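Local structure of aminopeptidase (Aneurinibacillus sp. AM-1, 5IB9) at residues Y19-F24 / S243-T248; N205-K210 / R265-G270; G226-S231 / Q299-G304; I312-D317 / A358-H363. The protein probably removes amino-terminal residues from peptides as a zinc-dependent M28-family aminopeptidase, caught here with the inhibitor bestatin in its active site. One frame throughout, in Å; residues are numbered along the deposited sequence.

All four contacts are buried, and they differ more in chemistry than in depth. Contact 3 lies closest to the centre of the chain and is the polar one: two strand ends meet there at a zinc ion and bestatin. Contacts 2 and 4 are antiparallel strand pairs on either side of it, tied to it by backbone hydrogen bonds; the Phe269 side chain of contact 2 stays about 10 Å from the inhibitor, whereas contact 4 touches it through Ile362. Contact 1 sits outside the strands, where two helices meet through small apolar groups and one water. Its helix 238-256 lies against contact 3, with Thr248 and Ser243 reaching Ser227 and Val303.

Contact 1: Y19-F24 / S243-T248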
# COMPACT_ATOMS: atom_id res chain seq x y z
N TYR A 19 -12.13 -24.87 20.60
CA TYR A 19 -13.55 -24.82 20.34
C TYR A 19 -14.19 -23.54 20.98
O TYR A 19 -15.00 -22.91 20.34
CB TYR A 19 -14.21 -26.09 21.03
CG TYR A 19 -15.67 -26.28 20.78
CD1 TYR A 19 -16.18 -26.89 19.62
CD2 TYR A 19 -16.57 -25.75 21.73
CE1 TYR A 19 -17.63 -27.05 19.44
CE2 TYR A 19 -17.96 -25.87 21.55
CZ TYR A 19 -18.46 -26.49 20.41
OH TYR A 19 -19.86 -26.57 20.29
N ASN A 20 -13.74 -23.22 22.18
CA ASN A 20 -14.29 -21.97 22.86
C ASN A 20 -13.95 -20.71 22.04
O ASN A 20 -14.77 -19.79 21.94
CB ASN A 20 -13.75 -21.91 24.27
CG ASN A 20 -14.44 -22.96 25.19
OD1 ASN A 20 -15.41 -23.59 24.79
ND2 ASN A 20 -13.83 -23.20 26.35
N THR A 21 -12.72 -20.67 21.50
CA THR A 21 -12.48 -19.54 20.63
C THR A 21 -13.40 -19.45 19.43
O THR A 21 -13.93 -18.38 19.08
CB THR A 21 -10.98 -19.68 20.10
OG1 THR A 21 -10.06 -19.51 21.17
CG2 THR A 21 -10.70 -18.63 18.95
N ILE A 22 -13.66 -20.59 18.77
CA ILE A 22 -14.58 -20.58 17.60
C ILE A 22 -16.01 -20.17 18.04
O ILE A 22 -16.70 -19.47 17.30
CB ILE A 22 -14.59 -21.95 16.80
CG1 ILE A 22 -13.11 -22.21 16.37
CG2 ILE A 22 -15.54 -21.94 15.68
CD1 ILE A 22 -12.84 -23.71 15.89
N GLN A 23 -16.42 -20.71 19.18
CA GLN A 23 -17.78 -20.42 19.68
C GLN A 23 -17.89 -18.90 19.88
O GLN A 23 -18.90 -18.33 19.42
CB GLN A 23 -17.91 -21.09 21.04
CG GLN A 23 -19.35 -20.94 21.61
CD GLN A 23 -19.48 -21.82 22.87
OE1 GLN A 23 -18.57 -21.90 23.72
NE2 GLN A 23 -20.59 -22.52 22.97
N PHE A 24 -16.86 -18.30 20.48
CA PHE A 24 -16.92 -16.81 20.69
C PHE A 24 -17.02 -16.11 19.33
O PHE A 24 -17.85 -15.20 19.10
CB PHE A 24 -15.73 -16.29 21.56
CG PHE A 24 -15.79 -14.80 21.71
CD1 PHE A 24 -16.65 -14.23 22.67
CD2 PHE A 24 -15.14 -13.97 20.74
CE1 PHE A 24 -16.84 -12.80 22.66
CE2 PHE A 24 -15.32 -12.54 20.69
CZ PHE A 24 -16.18 -12.00 21.74
N SER A 243 -11.46 -21.30 12.86
CA SER A 243 -10.67 -22.44 13.13
C SER A 243 -9.19 -22.11 13.15
O SER A 243 -8.49 -22.48 14.08
CB SER A 243 -10.98 -23.56 12.09
OG SER A 243 -10.51 -23.21 10.81
N GLY A 244 -8.72 -21.45 12.10
CA GLY A 244 -7.31 -21.11 12.06
C GLY A 244 -6.89 -20.12 13.15
O GLY A 244 -5.82 -20.22 13.64
N VAL A 245 -7.77 -19.19 13.46
CA VAL A 245 -7.48 -18.24 14.57
C VAL A 245 -7.34 -19.04 15.87
O VAL A 245 -6.40 -18.78 16.65
CB VAL A 245 -8.61 -17.26 14.70
CG1 VAL A 245 -8.38 -16.46 16.04
CG2 VAL A 245 -8.63 -16.28 13.49
N ALA A 246 -8.25 -20.01 16.05
CA ALA A 246 -8.19 -20.78 17.27
C ALA A 246 -6.91 -21.62 17.43
O ALA A 246 -6.30 -21.71 18.51
CB ALA A 246 -9.40 -21.77 17.33
N VAL A 247 -6.45 -22.20 16.29
CA VAL A 247 -5.13 -22.94 16.31
C VAL A 247 -3.96 -21.98 16.51
O VAL A 247 -3.05 -22.25 17.24
CB VAL A 247 -4.94 -23.77 15.02
CG1 VAL A 247 -3.60 -24.53 15.03
CG2 VAL A 247 -6.12 -24.80 14.94
N THR A 248 -4.05 -20.80 15.91
CA THR A 248 -3.01 -19.76 16.06
C THR A 248 -2.87 -19.36 17.56
O THR A 248 -1.76 -19.38 18.07
CB THR A 248 -3.30 -18.55 15.20
OG1 THR A 248 -3.28 -18.93 13.81
CG2 THR A 248 -2.16 -17.46 15.36
O HOH W 1 -7.88 -21.13 20.81
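Thr21 and Ile22 of helix 15-25 press onto one turn of helix 238-256, meeting Ala246 and Ser243. The short axes come within 8.5 Å and run at 137°, so the helices pass largely antiparallel and touch over a small patch. The tight part is a row of methyl and methylene groups. Thr21 CG2 lies 3.7 Å from Ala246 CA, while Ile22 CG1 rests 3.9 Å from Ala246 CB. With its outer bond extended (chi2 165°), Ile22 carries CD1 on to Ser243 CA, 3.7 Å away. Leu377 from a loop and Leu385 of helix 382-400 touch the same isoleucine. Cutting Ile22 back to an alanine would probably open a gap over Ser243 and take from the Ala246 methyl its contact with CG1. Across the helix, Asn20 and Gln23 face solvent and do not reach helix 238-256. Beside the packed patch one water bridges the helices, 2.7 Å from Thr21 OG1 and donating to Ala246 O at 2.9 Å; OG1 also bonds Asn17 O in its own helix. Ser243 OG serves Asn239 O and Val303 N instead. With no direct hydrogen bond across it, the contact depends on close apolar fit, and its one polar link runs through water.

Contact 2: N205-K210 / R265-G270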
# COMPACT_ATOMS: atom_id res chain seq x y z
N ASN A 205 -4.53 -6.04 11.60
CA ASN A 205 -3.84 -7.30 11.89
C ASN A 205 -3.47 -7.29 13.36
O ASN A 205 -3.12 -6.25 13.90
CB ASN A 205 -2.56 -7.44 11.04
CG ASN A 205 -2.85 -7.27 9.57
OD1 ASN A 205 -3.75 -7.92 9.06
ND2 ASN A 205 -1.97 -6.61 8.87
N VAL A 206 -3.48 -8.46 13.97
CA VAL A 206 -3.11 -8.61 15.40
C VAL A 206 -1.86 -9.46 15.42
O VAL A 206 -1.82 -10.56 14.88
CB VAL A 206 -4.22 -9.31 16.22
CG1 VAL A 206 -3.66 -9.36 17.68
CG2 VAL A 206 -5.52 -8.53 16.13
N ILE A 207 -0.79 -8.90 16.03
CA ILE A 207 0.53 -9.54 15.91
C ILE A 207 1.12 -9.79 17.32
O ILE A 207 1.29 -8.85 18.12
CB ILE A 207 1.52 -8.66 15.17
CG1 ILE A 207 1.03 -8.35 13.76
CG2 ILE A 207 2.94 -9.34 15.09
CD1 ILE A 207 0.94 -6.88 13.54
N ALA A 208 1.45 -11.04 17.68
CA ALA A 208 1.97 -11.41 19.04
C ALA A 208 3.29 -12.10 18.80
O ALA A 208 3.36 -13.02 18.06
CB ALA A 208 0.95 -12.42 19.74
N THR A 209 4.33 -11.60 19.43
CA THR A 209 5.70 -12.10 19.12
C THR A 209 6.29 -12.71 20.38
O THR A 209 6.28 -12.02 21.42
CB THR A 209 6.54 -10.94 18.61
OG1 THR A 209 6.00 -10.44 17.37
CG2 THR A 209 7.99 -11.47 18.35
N LYS A 210 6.84 -13.88 20.23
CA LYS A 210 7.65 -14.51 21.25
C LYS A 210 9.14 -14.38 20.84
O LYS A 210 9.61 -14.95 19.87
CB LYS A 210 7.28 -15.98 21.39
CG LYS A 210 7.97 -16.61 22.69
CD LYS A 210 7.84 -18.09 22.72
CE LYS A 210 8.25 -18.65 24.18
NZ LYS A 210 9.73 -18.68 24.34
N ARG A 265 6.20 -15.34 15.43
CA ARG A 265 5.20 -14.28 15.32
C ARG A 265 3.90 -14.95 15.02
O ARG A 265 3.77 -15.56 13.91
CB ARG A 265 5.57 -13.29 14.18
CG ARG A 265 6.98 -12.63 14.43
CD ARG A 265 7.28 -11.63 13.37
NE ARG A 265 8.58 -11.04 13.71
CZ ARG A 265 9.07 -10.04 12.99
NH1 ARG A 265 8.43 -9.44 11.95
NH2 ARG A 265 10.21 -9.58 13.38
N PHE A 266 2.92 -14.77 15.87
CA PHE A 266 1.55 -15.33 15.70
C PHE A 266 0.68 -14.20 15.27
O PHE A 266 0.60 -13.15 15.94
CB PHE A 266 1.08 -15.92 17.04
CG PHE A 266 1.90 -17.07 17.57
CD1 PHE A 266 1.58 -18.35 17.18
CD2 PHE A 266 3.00 -16.80 18.35
CE1 PHE A 266 2.32 -19.44 17.58
CE2 PHE A 266 3.74 -17.91 18.89
CZ PHE A 266 3.41 -19.20 18.48
N ILE A 267 0.05 -14.36 14.08
CA ILE A 267 -0.61 -13.21 13.50
C ILE A 267 -2.03 -13.61 13.03
O ILE A 267 -2.21 -14.68 12.39
CB ILE A 267 0.18 -12.63 12.25
CG1 ILE A 267 1.62 -12.39 12.64
CG2 ILE A 267 -0.56 -11.38 11.75
CD1 ILE A 267 2.41 -11.83 11.45
N THR A 268 -2.99 -12.73 13.36
CA THR A 268 -4.28 -12.90 12.67
C THR A 268 -4.48 -11.72 11.76
O THR A 268 -4.32 -10.57 12.13
CB THR A 268 -5.48 -13.09 13.70
OG1 THR A 268 -5.69 -11.91 14.49
CG2 THR A 268 -5.12 -14.28 14.53
N PHE A 269 -4.79 -12.03 10.49
CA PHE A 269 -4.87 -10.97 9.46
C PHE A 269 -6.28 -10.50 9.23
O PHE A 269 -7.20 -11.33 9.24
CB PHE A 269 -4.33 -11.51 8.17
CG PHE A 269 -2.92 -12.00 8.18
CD1 PHE A 269 -1.84 -11.07 8.29
CD2 PHE A 269 -2.59 -13.33 8.07
CE1 PHE A 269 -0.50 -11.51 8.30
CE2 PHE A 269 -1.26 -13.78 8.07
CZ PHE A 269 -0.25 -12.87 8.19
N GLY A 270 -6.43 -9.21 8.96
CA GLY A 270 -7.76 -8.70 8.57
C GLY A 270 -7.91 -8.71 7.07
O GLY A 270 -6.97 -8.82 6.30
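Asn205 reaches across to Gly270, just beyond the end of strand 263-269, and its side chain can be followed outward atom by atom. Asn205 CB lies 3.8 Å from Thr268 O. Asn205 CG, set beside the backbone N (chi1 -54°), comes to 4.1 Å from Phe269 CD1. Asn205 OD1 then accepts from Gly270 N at 3.0 Å, with an N-H...O angle of 160°, and sits in the plane of the Phe269 ring at its edge; amide and ring are nearly perpendicular, 84° apart. At the other branch ND2 is held by Gln58 OE1 and Gly278 O, so the amide is fixed at both ends. From there the strands 187-210 and 263-269 form a regular antiparallel pair in the mixed sheet of the M28 peptidase domain. Val206 with Thr268 and Ala208 with Phe266 are the hydrogen-bonded pairs, each joined by two N-H...O bonds. Their side chains face helix 35-50, where Phe48 meets both Ala208 and Phe266. On the other face Ile207 CG1 packs 4.0 Å from Ile267 CG2, both residues touched by Tyr282 of helix 277-283. Farther along that face Arg265 CG passes 3.8 Å from Thr209 OG1, while its guanidinium continues to Glu263 and Glu290.

Contact 3: G226-S231 / Q299-G304. With ZN (zinc ion), chain C; BES (2-(3-amino-2-hydroxy-4-phenyl-butyrylamino)-4-methyl-pentanoic acid), chain H.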
# COMPACT_ATOMS: atom_id res chain seq x y z
N GLY A 226 0.17 -17.88 10.88
CA GLY A 226 -0.92 -16.91 10.54
C GLY A 226 -2.29 -17.62 10.35
O GLY A 226 -2.38 -18.82 10.10
N SER A 227 -3.30 -16.76 10.38
CA SER A 227 -4.71 -17.11 10.07
C SER A 227 -5.36 -15.79 9.80
O SER A 227 -4.75 -14.73 9.96
CB SER A 227 -5.40 -17.87 11.25
OG SER A 227 -5.18 -17.07 12.45
N HIS A 228 -6.61 -15.80 9.35
CA HIS A 228 -7.37 -14.54 9.16
C HIS A 228 -8.63 -14.52 10.02
O HIS A 228 -9.27 -15.57 10.24
CB HIS A 228 -7.73 -14.27 7.65
CG HIS A 228 -8.71 -15.25 7.01
ND1 HIS A 228 -10.08 -14.97 6.94
CD2 HIS A 228 -8.47 -16.35 6.29
CE1 HIS A 228 -10.65 -15.99 6.24
NE2 HIS A 228 -9.70 -16.83 5.86
N HIS A 229 -8.93 -13.32 10.51
CA HIS A 229 -10.06 -13.18 11.45
C HIS A 229 -11.35 -12.62 10.91
O HIS A 229 -12.28 -12.56 11.66
CB HIS A 229 -9.61 -12.40 12.73
CG HIS A 229 -8.93 -11.09 12.46
ND1 HIS A 229 -9.39 -10.01 11.74
CD2 HIS A 229 -7.68 -10.78 12.86
CE1 HIS A 229 -8.43 -9.06 11.71
NE2 HIS A 229 -7.41 -9.53 12.43
N ASP A 230 -11.35 -12.33 9.62
CA ASP A 230 -12.62 -11.90 8.97
C ASP A 230 -13.28 -13.09 8.27
O ASP A 230 -12.65 -14.13 8.00
CB ASP A 230 -12.34 -10.83 7.93
CG ASP A 230 -11.49 -11.27 6.76
OD1 ASP A 230 -10.42 -11.96 6.93
OD2 ASP A 230 -11.87 -10.96 5.61
N SER A 231 -14.60 -12.86 8.05
CA SER A 231 -15.34 -13.89 7.25
C SER A 231 -16.17 -13.17 6.21
O SER A 231 -16.23 -11.97 6.19
CB SER A 231 -16.23 -14.77 8.15
OG SER A 231 -17.30 -13.99 8.67
N GLN A 299 0.43 -20.86 7.24
CA GLN A 299 -0.92 -20.29 7.18
C GLN A 299 -2.02 -21.30 7.51
O GLN A 299 -1.99 -22.42 6.97
CB GLN A 299 -1.17 -19.70 5.79
CG GLN A 299 -2.64 -19.24 5.60
CD GLN A 299 -3.00 -17.96 6.41
OE1 GLN A 299 -2.19 -17.39 7.08
NE2 GLN A 299 -4.21 -17.46 6.27
N LEU A 300 -2.85 -21.00 8.50
CA LEU A 300 -3.92 -21.97 8.94
C LEU A 300 -5.25 -21.37 8.50
O LEU A 300 -5.67 -20.31 8.95
CB LEU A 300 -3.87 -21.99 10.49
CG LEU A 300 -2.54 -22.49 11.13
CD1 LEU A 300 -2.54 -22.07 12.53
CD2 LEU A 300 -2.77 -24.05 11.19
N ASP A 301 -5.87 -22.06 7.53
CA ASP A 301 -7.21 -21.55 7.01
C ASP A 301 -8.04 -22.80 6.71
O ASP A 301 -7.65 -23.59 5.84
CB ASP A 301 -6.91 -20.80 5.75
CG ASP A 301 -8.08 -19.84 5.29
OD1 ASP A 301 -9.17 -19.95 5.87
OD2 ASP A 301 -7.91 -18.91 4.48
N MET A 302 -9.17 -22.89 7.40
CA MET A 302 -10.10 -24.00 7.34
C MET A 302 -9.50 -25.31 7.82
O MET A 302 -9.18 -26.15 7.04
CB MET A 302 -10.69 -24.09 5.94
CG MET A 302 -11.49 -22.92 5.71
SD MET A 302 -12.16 -22.67 4.02
CE MET A 302 -13.04 -24.19 3.76
N VAL A 303 -9.38 -25.42 9.13
CA VAL A 303 -8.65 -26.51 9.73
C VAL A 303 -9.42 -27.23 10.85
O VAL A 303 -8.85 -27.91 11.69
CB VAL A 303 -7.29 -26.05 10.34
CG1 VAL A 303 -6.33 -25.65 9.16
CG2 VAL A 303 -7.45 -24.81 11.33
N GLY A 304 -10.75 -27.04 10.82
CA GLY A 304 -11.60 -27.73 11.85
C GLY A 304 -12.89 -28.36 11.40
O GLY A 304 -13.59 -28.78 12.31
ZN ZN C . -10.16 -18.47 4.76
N2 BES H . -10.06 -20.17 2.85
C1 BES H . -10.32 -19.50 1.57
C6 BES H . -9.39 -20.08 0.52
C7 BES H . -9.62 -21.51 0.05
C8 BES H . -10.92 -22.05 -0.15
C12 BES H . -8.49 -22.31 -0.24
C9 BES H . -11.06 -23.38 -0.62
C11 BES H . -8.63 -23.64 -0.71
C10 BES H . -9.92 -24.16 -0.89
C2 BES H . -10.12 -17.99 1.73
O2 BES H . -10.82 -17.74 2.95
C3 BES H . -10.83 -17.37 0.58
O3 BES H . -12.05 -17.48 0.53
N1 BES H . -10.11 -16.82 -0.34
C4 BES H . -10.77 -16.28 -1.53
C13 BES H . -9.61 -15.74 -2.35
C14 BES H . -8.83 -14.59 -1.68
C15 BES H . -7.83 -14.15 -2.74
C16 BES H . -9.70 -13.44 -1.17
C5 BES H . -11.40 -17.34 -2.42
O1 BES H . -12.26 -16.98 -3.28
O4 BES H . -11.09 -18.54 -2.34
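His228 CG stands between its backbone N and carbonyl carbon (chi1 67°) and Asp301 CG opposite its own backbone N (chi1 -163°), and these two torsions swing ring and carboxylate onto the same zinc ion. His228 NE2 binds the zinc at 2.0 Å. Asp301 grips it with both oxygens, OD1 at 2.1 Å and OD2 at 2.3 Å, its carboxylate turned 76° from the imidazole plane. Bestatin adds its hydroxyl O2, 2.1 Å from the zinc, and, more loosely, its amine N2, 2.6 Å from the zinc; Asp240, which also binds the second zinc, completes the site. At the ring edge remote from the metal, His228 ND1 makes two weak hydrogen bonds, to Asp230 O and Asp230 OD1, which probably help to set its rotation. Ser346 likewise steadies Asp301 OD2 from the second shell. Met302 SD comes 3.5 Å from bestatin N2. Farther down the strands, Leu300 N donates to Gly226 O at 2.7 Å, and the bent chain of Gln299 lays OE1 3.3 Å from Gly226 C, where a CB on the glycine would clash with it. The Gln299 amide has its main polar partner in Ser346. The ligands thus leave the C-terminal ends of parallel neighbours 222-228 and 294-300. Strand 263-269 flanks the first, strand 358-364 the second, and helix 238-256 packs against them, with Thr248 OG1 bonded to Ser227 OG.

Contact 4: I312-D317 / A358-H363; sequences IMYTID and AALFIH. With BES (2-(3-amino-2-hydroxy-4-phenyl-butyrylamino)-4-methyl-pentanoic acid), chain H.
Strands 310-315 and 358-364 run antiparallel with a marked twist, 145° between the short axes, and paired N-H...O bonds join Ile312 with Ile362 and Tyr314 with Leu360. Beyond the last pair a water joins Ile316, just past its strand, to Ala358, accepting from Ile316 N and donating to Ala358 O at 2.8 Å. On one face Met313 lies alongside Phe361: its CG is 3.6 Å from Phe361 CE1, and SD stands 4.5 Å from the ring centroid in an oblique Met-aromatic contact, 50° off the normal. Val392 of helix 382-400 also touches that ring. A serine in place of Phe361 would probably leave the Met313 thioether without its aromatic partner and open a gap toward helix 382-400. On the opposite face Tyr314 CD2 meets Ile362 CG2 at 3.5 Å, while Leu360 CD2 comes up at the ring edge. Ile312 CG2 lies 3.9 Å from Ile362 CG2 and also sits over one face of the tyrosine ring, near its rim. With CG1 opposite the backbone N (chi1 -179°), Ile362 carries CD1 on to within 3.6 Å of C11 on the bestatin phenyl. Through Ile362 the strand pair contributes to the apolar wall beside the inhibitor's phenyl group, probably the S1 pocket of the aminopeptidase.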
# COMPACT_ATOMS: atom_id res chain seq x y z
N ILE A 312 -3.99 -31.15 3.94
CA ILE A 312 -3.02 -31.06 2.87
C ILE A 312 -2.23 -29.78 3.08
O ILE A 312 -2.73 -28.83 3.74
CB ILE A 312 -3.71 -31.09 1.48
CG1 ILE A 312 -2.69 -31.10 0.31
CG2 ILE A 312 -4.67 -29.96 1.37
CD1 ILE A 312 -3.34 -31.71 -0.95
N MET A 313 -1.05 -29.71 2.49
CA MET A 313 -0.31 -28.43 2.52
C MET A 313 -0.28 -27.86 1.12
O MET A 313 0.15 -28.54 0.22
CB MET A 313 1.12 -28.71 2.88
CG MET A 313 1.26 -29.38 4.23
SD MET A 313 2.94 -29.79 4.75
CE MET A 313 3.36 -31.09 3.53
N TYR A 314 -0.65 -26.59 0.92
CA TYR A 314 -0.62 -26.02 -0.41
C TYR A 314 0.45 -24.93 -0.50
O TYR A 314 0.60 -24.07 0.37
CB TYR A 314 -1.94 -25.35 -0.73
CG TYR A 314 -3.06 -26.28 -1.14
CD1 TYR A 314 -2.87 -27.26 -2.08
CD2 TYR A 314 -4.28 -26.17 -0.52
CE1 TYR A 314 -3.97 -28.14 -2.42
CE2 TYR A 314 -5.41 -27.06 -0.86
CZ TYR A 314 -5.20 -27.98 -1.83
OH TYR A 314 -6.23 -28.87 -2.16
N THR A 315 1.22 -24.95 -1.61
CA THR A 315 2.15 -23.92 -1.86
C THR A 315 1.75 -23.17 -3.17
O THR A 315 1.07 -23.77 -4.05
CB THR A 315 3.62 -24.37 -1.95
OG1 THR A 315 3.69 -25.22 -3.12
CG2 THR A 315 3.99 -25.19 -0.71
N ILE A 316 2.20 -21.94 -3.32
CA ILE A 316 1.76 -21.13 -4.51
C ILE A 316 2.28 -21.73 -5.80
O ILE A 316 1.48 -21.70 -6.77
CB ILE A 316 2.34 -19.69 -4.34
CG1 ILE A 316 1.74 -19.01 -3.07
CG2 ILE A 316 2.09 -18.83 -5.58
CD1 ILE A 316 0.25 -19.05 -2.91
N ASP A 317 3.55 -22.19 -5.78
CA ASP A 317 4.16 -22.76 -6.99
C ASP A 317 4.03 -24.27 -7.07
O ASP A 317 4.62 -24.86 -7.98
CB ASP A 317 5.61 -22.27 -7.10
CG ASP A 317 6.41 -22.49 -5.84
OD1 ASP A 317 7.55 -21.93 -5.78
OD2 ASP A 317 5.93 -23.22 -4.91
N ALA A 358 6.45 -20.70 2.35
CA ALA A 358 5.15 -20.47 2.98
C ALA A 358 4.28 -21.60 2.52
O ALA A 358 4.44 -22.10 1.35
CB ALA A 358 4.53 -19.09 2.50
N ALA A 359 3.33 -22.04 3.35
CA ALA A 359 2.36 -23.03 2.91
C ALA A 359 1.09 -22.82 3.69
O ALA A 359 1.15 -22.45 4.93
CB ALA A 359 2.92 -24.47 3.23
N LEU A 360 -0.01 -23.19 3.08
CA LEU A 360 -1.37 -23.22 3.67
C LEU A 360 -1.65 -24.62 4.11
O LEU A 360 -1.48 -25.62 3.34
CB LEU A 360 -2.33 -22.76 2.58
CG LEU A 360 -3.78 -23.11 2.90
CD1 LEU A 360 -4.36 -22.39 4.18
CD2 LEU A 360 -4.71 -22.72 1.64
N PHE A 361 -2.10 -24.72 5.33
CA PHE A 361 -2.65 -26.00 5.95
C PHE A 361 -4.16 -25.92 6.00
O PHE A 361 -4.68 -24.94 6.55
CB PHE A 361 -2.08 -26.22 7.38
CG PHE A 361 -0.59 -26.46 7.38
CD1 PHE A 361 -0.11 -27.74 7.57
CD2 PHE A 361 0.33 -25.44 7.13
CE1 PHE A 361 1.27 -28.05 7.54
CE2 PHE A 361 1.74 -25.74 7.10
CZ PHE A 361 2.19 -27.03 7.27
N ILE A 362 -4.84 -26.88 5.35
CA ILE A 362 -6.33 -26.82 5.13
C ILE A 362 -6.78 -28.24 4.93
O ILE A 362 -5.98 -29.10 4.49
CB ILE A 362 -6.61 -26.00 3.89
CG1 ILE A 362 -8.14 -25.89 3.66
CG2 ILE A 362 -5.84 -26.48 2.64
CD1 ILE A 362 -8.49 -24.68 2.69
N HIS A 363 -8.05 -28.50 5.34
CA HIS A 363 -8.61 -29.83 5.03
C HIS A 363 -9.29 -29.74 3.65
O HIS A 363 -10.11 -28.90 3.43
CB HIS A 363 -9.59 -30.27 6.05
CG HIS A 363 -9.00 -30.44 7.41
ND1 HIS A 363 -8.24 -31.50 7.82
CD2 HIS A 363 -9.10 -29.61 8.49
CE1 HIS A 363 -7.86 -31.32 9.09
NE2 HIS A 363 -8.40 -30.19 9.51
N2 BES H . -10.06 -20.17 2.85
C1 BES H . -10.32 -19.50 1.57
C6 BES H . -9.39 -20.08 0.52
C7 BES H . -9.62 -21.51 0.05
C8 BES H . -10.92 -22.05 -0.15
C12 BES H . -8.49 -22.31 -0.24
C9 BES H . -11.06 -23.38 -0.62
C11 BES H . -8.63 -23.64 -0.71
C10 BES H . -9.92 -24.16 -0.89
C2 BES H . -10.12 -17.99 1.73
O2 BES H . -10.82 -17.74 2.95
C3 BES H . -10.83 -17.37 0.58
O3 BES H . -12.05 -17.48 0.53
N1 BES H . -10.11 -16.82 -0.34
C4 BES H . -10.77 -16.28 -1.53
C13 BES H . -9.61 -15.74 -2.35
C14 BES H . -8.83 -14.59 -1.68
C15 BES H . -7.83 -14.15 -2.74
C16 BES H . -9.70 -13.44 -1.17
C5 BES H . -11.40 -17.34 -2.42
O1 BES H . -12.26 -16.98 -3.28
O4 BES H . -11.09 -18.54 -2.34
O HOH W 2 4.00 -20.97 -1.12